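Peptidase M16 domain protein (Alicyclobacillus acidocaldarius subsp. acidocaldarius DSM 446, PDB 4XEA) is a putative M16-family (insulinase-like) metallopeptidase, here with bound nickel and sodium ions, and probably hydrolyses peptide bonds. Local coordinates at residues F68-M73 / S118-D123; M73-R78 / L113-S118; E64-E69 / E127-I132. All blocks are in the same frame, centred on the assembly; numbering follows the deposited sequence.

Contact 1 (F68-M73 / S118-D123); sequences FEDPEM and SIHLTD. With NA (sodium ion), chain B.
The H120 imidazole carries P71 on one face: P71 CD stands 3.5 Å from the ring centroid and only 10° off the ring normal, which meets the criteria for a CH-pi contact. The two side chains cross at about a right angle, so a CH2 corner of the proline, not the flat of its ring, presses on the aromatic system. At the imidazole edge, in its plane, lies water 2. Two oxygens come in obliquely, E69 O to H120 CD2 at 3.6 Å and D70 OD2 to H120 NE2 at 4.0 Å, the latter too far to count as a hydrogen bond. With CG beside its own backbone N (chi1 -60°), H120 has its ring turned toward P71. Next to it, E69 CG lies 3.6 Å from H120 O; the E69 chain then bends at chi2, and its carboxylate is salt-bridged to K66.

No direct hydrogen bond spans the segments; water does that work. Water 1 donates to E69 O at 2.7 Å and accepts from H120 N at 3.2 Å, while water 2 donates to both E69 O and D70 OD2. E69 O is thus gripped by two waters, and both waters bind the sodium ion, which S118 O meets directly at 2.3 Å. The other oxygen of D70 is used internally: D70 OD1 accepts a hydrogen bond from E72 N at 2.7 Å (152° at the hydrogen) with its anti lone pair. Each carboxylate oxygen therefore has its own task, one within the turn and one at the hydration shell.

This is a surface junction of two loops, with an Asx turn at D70 that overlaps the type I beta turn D70-M73, facing a hydrated sodium site that M67 O and F115 O complete.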
# COMPACT_ATOMS: atom_id res chain seq x y z
N PHE A 68 19.65 -4.25 -15.38
CA PHE A 68 18.95 -5.49 -15.67
C PHE A 68 19.36 -6.11 -17.01
O PHE A 68 19.07 -7.27 -17.24
CB PHE A 68 17.45 -5.26 -15.59
CG PHE A 68 16.98 -4.96 -14.20
CD1 PHE A 68 16.62 -5.99 -13.34
CD2 PHE A 68 16.97 -3.66 -13.72
CE1 PHE A 68 16.20 -5.73 -12.02
CE2 PHE A 68 16.57 -3.37 -12.40
CZ PHE A 68 16.16 -4.42 -11.55
N GLU A 69 20.06 -5.36 -17.87
CA GLU A 69 20.56 -5.90 -19.15
C GLU A 69 21.56 -7.04 -18.91
O GLU A 69 22.50 -6.87 -18.12
CB GLU A 69 21.25 -4.79 -19.96
CG GLU A 69 21.73 -5.21 -21.37
CD GLU A 69 20.65 -5.08 -22.44
OE1 GLU A 69 20.23 -3.94 -22.72
OE2 GLU A 69 20.24 -6.11 -23.01
N ASP A 70 21.37 -8.18 -19.60
CA ASP A 70 22.34 -9.29 -19.53
C ASP A 70 22.25 -10.14 -20.78
O ASP A 70 21.16 -10.57 -21.15
CB ASP A 70 22.09 -10.14 -18.29
CG ASP A 70 23.30 -10.98 -17.87
OD1 ASP A 70 23.76 -11.83 -18.67
OD2 ASP A 70 23.76 -10.80 -16.71
N PRO A 71 23.39 -10.40 -21.45
CA PRO A 71 23.32 -11.28 -22.63
C PRO A 71 23.06 -12.75 -22.27
O PRO A 71 22.67 -13.54 -23.16
CB PRO A 71 24.71 -11.13 -23.24
CG PRO A 71 25.61 -10.81 -22.07
CD PRO A 71 24.77 -9.98 -21.14
N GLU A 72 23.31 -13.13 -21.01
CA GLU A 72 23.17 -14.52 -20.57
C GLU A 72 22.02 -14.75 -19.57
O GLU A 72 22.03 -15.74 -18.85
CB GLU A 72 24.49 -15.05 -19.97
CG GLU A 72 25.78 -14.78 -20.80
CD GLU A 72 25.90 -15.56 -22.12
OE1 GLU A 72 26.69 -15.12 -22.98
OE2 GLU A 72 25.23 -16.60 -22.31
N MSE A 73 21.02 -13.86 -19.56
CA MSE A 73 19.89 -13.92 -18.64
C MSE A 73 18.78 -12.94 -19.07
O MSE A 73 19.08 -11.79 -19.44
CB MSE A 73 20.31 -13.47 -17.23
CG MSE A 73 21.04 -14.49 -16.36
SE MSE A 73 20.77 -14.08 -14.45
CE MSE A 73 22.13 -12.67 -14.12
N SER A 118 27.84 -6.96 -12.50
CA SER A 118 28.30 -6.77 -13.89
C SER A 118 27.37 -5.82 -14.59
O SER A 118 26.17 -5.82 -14.33
CB SER A 118 28.33 -8.09 -14.68
OG SER A 118 29.10 -9.05 -14.02
N ILE A 119 27.90 -5.02 -15.51
CA ILE A 119 27.02 -4.13 -16.28
C ILE A 119 27.32 -4.38 -17.73
O ILE A 119 28.46 -4.67 -18.08
CB ILE A 119 27.23 -2.65 -15.98
CG1 ILE A 119 26.03 -1.87 -16.53
CG2 ILE A 119 28.55 -2.16 -16.57
CD1 ILE A 119 25.90 -0.47 -16.07
N HIS A 120 26.29 -4.26 -18.57
CA HIS A 120 26.43 -4.56 -19.99
C HIS A 120 25.92 -3.39 -20.82
O HIS A 120 24.76 -3.34 -21.23
CB HIS A 120 25.73 -5.90 -20.33
CG HIS A 120 26.29 -7.08 -19.57
ND1 HIS A 120 27.34 -7.85 -20.05
CD2 HIS A 120 25.97 -7.60 -18.36
CE1 HIS A 120 27.62 -8.79 -19.17
NE2 HIS A 120 26.81 -8.65 -18.13
N LEU A 121 26.81 -2.44 -21.07
CA LEU A 121 26.49 -1.25 -21.83
C LEU A 121 27.13 -1.28 -23.20
O LEU A 121 28.27 -1.69 -23.36
CB LEU A 121 27.04 -0.02 -21.10
CG LEU A 121 26.51 0.25 -19.71
CD1 LEU A 121 27.12 1.53 -19.20
CD2 LEU A 121 24.99 0.34 -19.74
N THR A 122 26.38 -0.81 -24.20
CA THR A 122 26.88 -0.66 -25.57
C THR A 122 26.46 0.73 -26.03
O THR A 122 25.51 1.31 -25.46
CB THR A 122 26.25 -1.69 -26.54
OG1 THR A 122 24.88 -1.36 -26.77
CG2 THR A 122 26.37 -3.13 -26.01
N ASP A 123 27.15 1.28 -27.02
CA ASP A 123 26.79 2.59 -27.52
C ASP A 123 25.33 2.56 -27.97
O ASP A 123 24.58 3.48 -27.65
CB ASP A 123 27.69 3.06 -28.66
CG ASP A 123 29.10 3.34 -28.20
OD1 ASP A 123 29.28 4.18 -27.30
OD2 ASP A 123 30.04 2.71 -28.75
NA NA B . 23.86 -6.09 -14.52
O HOH W 1 23.70 -4.88 -16.74
O HOH W 2 23.70 -8.07 -15.70

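Contact 2 (M73-R78 / L113-S118); sequences MDVFAR and LDFVQS. With NA (sodium ion), chain B.
V75 and F115 mark the closest approach of the backbones, their CA atoms 7.4 Å apart, where the start of helix 75-80 faces the last turn of helix 105-116. D74 is the N-cap of the former; its OD1 accepts a weak capping bond from A77 N at 3.2 Å. With no hydrogen bond between the segments, the contact rests on apolar side chains. V75 CG1 sits over one face of the F115 ring, 3.9 Å from the centroid and 17° off the normal, a CH-pi contact displaced toward CD2. Its sister methyl CG2 touches F115 CB at 3.9 Å, so one methyl lies over the ring and the other against F115 CB. The F115 chi1 is 100°, off the staggered positions, and the ring lies with V75 CG1 on one face and V116 CG2 on the other. From selenomethionine M73, the terminal CE reaches F115 CB at 3.9 Å after a bend at chi3, the two side chains crossing at about a right angle.

Beyond the ring, F115 O binds sodium at 2.1 Å. The arrangement is that of a cation site at a helix C-terminus, built from three main-chain carbonyls (M67, F115, S118) and two waters and flanked by hydrophobic helix packing.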
# COMPACT_ATOMS: atom_id res chain seq x y z
N MSE A 73 21.02 -13.86 -19.56
CA MSE A 73 19.89 -13.92 -18.64
C MSE A 73 18.78 -12.94 -19.07
O MSE A 73 19.08 -11.79 -19.44
CB MSE A 73 20.31 -13.47 -17.23
CG MSE A 73 21.04 -14.49 -16.36
SE MSE A 73 20.77 -14.08 -14.45
CE MSE A 73 22.13 -12.67 -14.12
N ASP A 74 17.53 -13.41 -19.00
CA ASP A 74 16.36 -12.53 -18.69
C ASP A 74 16.35 -12.51 -17.17
O ASP A 74 15.96 -13.50 -16.51
CB ASP A 74 15.04 -13.15 -19.24
CG ASP A 74 13.76 -12.35 -18.88
OD1 ASP A 74 13.73 -11.49 -17.97
OD2 ASP A 74 12.72 -12.63 -19.53
N VAL A 75 16.78 -11.38 -16.60
CA VAL A 75 17.01 -11.32 -15.17
C VAL A 75 15.72 -11.52 -14.40
O VAL A 75 15.70 -12.22 -13.39
CB VAL A 75 17.75 -10.04 -14.75
CG1 VAL A 75 17.66 -9.85 -13.25
CG2 VAL A 75 19.22 -10.12 -15.21
N PHE A 76 14.63 -10.94 -14.90
CA PHE A 76 13.33 -11.01 -14.22
C PHE A 76 12.79 -12.44 -14.21
O PHE A 76 12.21 -12.88 -13.21
CB PHE A 76 12.30 -10.07 -14.87
CG PHE A 76 12.60 -8.61 -14.67
CD1 PHE A 76 12.22 -7.96 -13.49
CD2 PHE A 76 13.27 -7.89 -15.65
CE1 PHE A 76 12.51 -6.61 -13.30
CE2 PHE A 76 13.56 -6.55 -15.47
CZ PHE A 76 13.18 -5.90 -14.28
N ALA A 77 12.98 -13.15 -15.32
CA ALA A 77 12.53 -14.53 -15.44
C ALA A 77 13.37 -15.48 -14.60
O ALA A 77 12.86 -16.46 -14.08
CB ALA A 77 12.51 -14.97 -16.90
N ARG A 78 14.66 -15.19 -14.44
CA ARG A 78 15.54 -16.00 -13.60
C ARG A 78 15.01 -16.06 -12.16
O ARG A 78 14.96 -17.14 -11.57
CB ARG A 78 16.99 -15.47 -13.65
CG ARG A 78 18.04 -16.23 -12.78
CD ARG A 78 18.10 -17.73 -13.08
NE ARG A 78 18.39 -17.99 -14.49
CZ ARG A 78 19.61 -18.15 -15.01
NH1 ARG A 78 20.69 -18.11 -14.24
NH2 ARG A 78 19.74 -18.37 -16.31
N LEU A 113 23.36 -10.89 -6.61
CA LEU A 113 24.76 -10.45 -6.60
C LEU A 113 25.26 -10.34 -8.03
O LEU A 113 25.83 -9.32 -8.42
CB LEU A 113 25.65 -11.40 -5.80
CG LEU A 113 25.42 -11.41 -4.29
CD1 LEU A 113 26.09 -12.63 -3.64
CD2 LEU A 113 25.90 -10.08 -3.65
N ASP A 114 25.05 -11.39 -8.82
CA ASP A 114 25.56 -11.46 -10.20
C ASP A 114 25.09 -10.31 -11.10
O ASP A 114 25.91 -9.69 -11.78
CB ASP A 114 25.18 -12.81 -10.83
CG ASP A 114 25.93 -13.98 -10.22
OD1 ASP A 114 26.91 -13.77 -9.44
OD2 ASP A 114 25.55 -15.11 -10.54
N PHE A 115 23.80 -9.99 -11.09
CA PHE A 115 23.32 -8.97 -12.06
C PHE A 115 23.66 -7.52 -11.64
O PHE A 115 23.71 -6.62 -12.48
CB PHE A 115 21.83 -9.18 -12.42
CG PHE A 115 20.84 -8.28 -11.68
CD1 PHE A 115 20.56 -7.01 -12.14
CD2 PHE A 115 20.13 -8.75 -10.57
CE1 PHE A 115 19.60 -6.19 -11.49
CE2 PHE A 115 19.20 -7.96 -9.92
CZ PHE A 115 18.94 -6.67 -10.37
N VAL A 116 23.92 -7.30 -10.37
CA VAL A 116 24.32 -5.98 -9.90
C VAL A 116 25.85 -5.78 -10.03
O VAL A 116 26.30 -4.65 -10.19
CB VAL A 116 23.83 -5.77 -8.46
CG1 VAL A 116 24.30 -4.43 -7.88
CG2 VAL A 116 22.25 -5.87 -8.43
N GLN A 117 26.62 -6.88 -10.00
CA GLN A 117 28.10 -6.82 -10.07
C GLN A 117 28.69 -6.91 -11.47
O GLN A 117 29.91 -6.94 -11.63
CB GLN A 117 28.73 -7.86 -9.12
CG GLN A 117 28.55 -7.46 -7.66
CD GLN A 117 29.07 -8.45 -6.66
OE1 GLN A 117 29.04 -9.72 -6.83
NE2 GLN A 117 29.56 -7.89 -5.56
N SER A 118 27.84 -6.96 -12.50
CA SER A 118 28.30 -6.77 -13.89
C SER A 118 27.37 -5.82 -14.59
O SER A 118 26.17 -5.82 -14.33
CB SER A 118 28.33 -8.09 -14.68
OG SER A 118 29.10 -9.05 -14.02
NA NA B . 23.86 -6.09 -14.52
O HOH W 2 23.70 -8.07 -15.70
O HOH W 1 23.70 -4.88 -16.74

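Contact 3 (E64-E69 / E127-I132); sequences EHKMFE and EKEKGI. With NA (sodium ion), chain B; NI (nickel (II) ion), chain C.
H65 crosses the E129 side chain at about a right angle, its ring inclined 57° to the carboxylate plane, with E129 OE1 at the imidazole edge near ND1. H65 ND1 donates to E129 OE1 at 2.7 Å, but the bond is bent, 148° at the hydrogen, and ND1 meets the oxygen on its anti side, 21° out of the carboxylate plane. E129 gets there with CG anti to its backbone N and a bend at chi2. Its aliphatic part runs alongside K66 in the opposite direction, K66 CD lying 3.6 Å from both E129 CG and E129 OE2. K66 NZ links E69 OE1, at 2.6 Å, and at long range E129 OE2, at 3.9 Å, into a salt-bridge network. One residue on, M67 O binds sodium at 2.5 Å.

On the far side of the imidazole, H65 NE2 binds nickel at 2.2 Å. H61 and E136 are the other protein ligands, E136 sharing helix 123-141 with E129, and H61, E64 and H65 spell the inverted HXXEH signature of M16 peptidases. Because its OE1 holds a nickel ligand, E129 is a second-shell residue: its bond fixes the rotation of the H65 ring and would be expected to make NE2 a stronger electron donor to the metal.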
# COMPACT_ATOMS: atom_id res chain seq x y z
N GLU A 64 20.42 2.29 -13.00
CA GLU A 64 19.34 1.44 -12.50
C GLU A 64 18.61 0.79 -13.63
O GLU A 64 18.31 -0.41 -13.57
CB GLU A 64 18.38 2.23 -11.59
CG GLU A 64 17.21 1.38 -11.03
CD GLU A 64 15.89 2.14 -11.08
OE1 GLU A 64 15.80 3.25 -10.54
OE2 GLU A 64 14.95 1.64 -11.72
N HIS A 65 18.28 1.57 -14.66
CA HIS A 65 17.57 1.03 -15.78
C HIS A 65 18.40 -0.05 -16.49
O HIS A 65 17.86 -1.06 -16.94
CB HIS A 65 17.24 2.13 -16.79
CG HIS A 65 15.91 2.74 -16.59
ND1 HIS A 65 14.91 2.68 -17.54
CD2 HIS A 65 15.38 3.41 -15.53
CE1 HIS A 65 13.84 3.30 -17.09
NE2 HIS A 65 14.10 3.76 -15.88
N LYS A 66 19.70 0.20 -16.61
CA LYS A 66 20.57 -0.64 -17.44
C LYS A 66 21.15 -1.82 -16.67
O LYS A 66 21.72 -2.74 -17.27
CB LYS A 66 21.67 0.23 -18.06
CG LYS A 66 21.19 1.11 -19.27
CD LYS A 66 20.24 0.41 -20.25
CE LYS A 66 20.80 -0.88 -20.90
NZ LYS A 66 19.73 -1.68 -21.63
N MSE A 67 20.96 -1.83 -15.36
CA MSE A 67 21.48 -2.90 -14.52
C MSE A 67 20.88 -4.25 -14.88
O MSE A 67 21.54 -5.28 -14.70
CB MSE A 67 21.24 -2.63 -13.03
CG MSE A 67 22.13 -3.43 -12.10
SE MSE A 67 24.05 -3.01 -12.45
CE MSE A 67 23.92 -1.07 -12.38
N PHE A 68 19.65 -4.25 -15.38
CA PHE A 68 18.95 -5.49 -15.67
C PHE A 68 19.36 -6.11 -17.01
O PHE A 68 19.07 -7.27 -17.24
CB PHE A 68 17.45 -5.26 -15.59
CG PHE A 68 16.98 -4.96 -14.20
CD1 PHE A 68 16.62 -5.99 -13.34
CD2 PHE A 68 16.97 -3.66 -13.72
CE1 PHE A 68 16.20 -5.73 -12.02
CE2 PHE A 68 16.57 -3.37 -12.40
CZ PHE A 68 16.16 -4.42 -11.55
N GLU A 69 20.06 -5.36 -17.87
CA GLU A 69 20.56 -5.90 -19.15
C GLU A 69 21.56 -7.04 -18.91
O GLU A 69 22.50 -6.87 -18.12
CB GLU A 69 21.25 -4.79 -19.96
CG GLU A 69 21.73 -5.21 -21.37
CD GLU A 69 20.65 -5.08 -22.44
OE1 GLU A 69 20.23 -3.94 -22.72
OE2 GLU A 69 20.24 -6.11 -23.01
N GLU A 127 22.12 4.59 -26.29
CA GLU A 127 21.24 5.44 -27.10
C GLU A 127 19.75 5.10 -26.91
O GLU A 127 18.94 5.98 -26.59
CB GLU A 127 21.63 5.41 -28.58
CG GLU A 127 21.02 6.56 -29.39
CD GLU A 127 21.24 7.90 -28.73
OE1 GLU A 127 22.21 8.58 -29.12
OE2 GLU A 127 20.47 8.28 -27.82
N LYS A 128 19.41 3.82 -27.03
CA LYS A 128 18.01 3.38 -26.86
C LYS A 128 17.42 3.85 -25.54
O LYS A 128 16.30 4.37 -25.49
CB LYS A 128 17.90 1.85 -26.95
CG LYS A 128 16.46 1.35 -26.80
CD LYS A 128 16.35 -0.12 -27.05
CE LYS A 128 14.93 -0.60 -26.83
NZ LYS A 128 14.87 -2.08 -26.90
N GLU A 129 18.19 3.70 -24.46
CA GLU A 129 17.66 3.94 -23.14
C GLU A 129 17.49 5.44 -22.90
O GLU A 129 16.71 5.83 -22.04
CB GLU A 129 18.55 3.29 -22.06
CG GLU A 129 17.87 3.09 -20.71
CD GLU A 129 16.81 2.00 -20.73
OE1 GLU A 129 15.84 2.10 -19.96
OE2 GLU A 129 16.95 1.03 -21.51
N LYS A 130 18.21 6.29 -23.64
CA LYS A 130 18.08 7.76 -23.49
C LYS A 130 16.67 8.22 -23.91
O LYS A 130 16.07 9.07 -23.25
CB LYS A 130 19.12 8.52 -24.32
CG LYS A 130 20.48 8.72 -23.68
CD LYS A 130 21.43 9.39 -24.67
CE LYS A 130 22.87 9.43 -24.16
NZ LYS A 130 23.64 10.56 -24.77
N GLY A 131 16.19 7.66 -25.01
CA GLY A 131 14.84 7.94 -25.51
C GLY A 131 13.75 7.52 -24.53
O GLY A 131 12.75 8.24 -24.33
N ILE A 132 13.96 6.34 -23.91
CA ILE A 132 13.02 5.77 -22.95
C ILE A 132 12.95 6.63 -21.70
O ILE A 132 11.88 6.85 -21.15
CB ILE A 132 13.38 4.29 -22.60
CG1 ILE A 132 13.25 3.40 -23.85
CG2 ILE A 132 12.50 3.77 -21.46
CD1 ILE A 132 13.70 1.96 -23.64
NA NA B . 23.86 -6.09 -14.52
NI NI C . 13.06 4.91 -14.31
O HOH W 1 23.70 -4.88 -16.74
O HOH W 2 23.70 -8.07 -15.70
O HOH W 3 11.25 3.28 -14.29

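All three contacts lie within the insulinase-like M16 part of the chain, on the same side of the chain's centre. Contact 1 is central: its midpoint is about 9 Å from that of contact 2 and 10 Å from that of contact 3, which are themselves about 15 Å apart. Along the chain, contact 2 is nested inside the loops closed by contacts 1 and 3, and helices 59-66, 75-80, 105-116 and 123-141 follow in that order. The F68 ring packs against F76 of helix 75-80 and F115 of helix 105-116. Each contact supplies one or more carbonyls of the sodium site, whereas contact 3 alone holds a nickel ligand, which places the sodium site and the nickel centre, probably the catalytic metal position, on one connected framework.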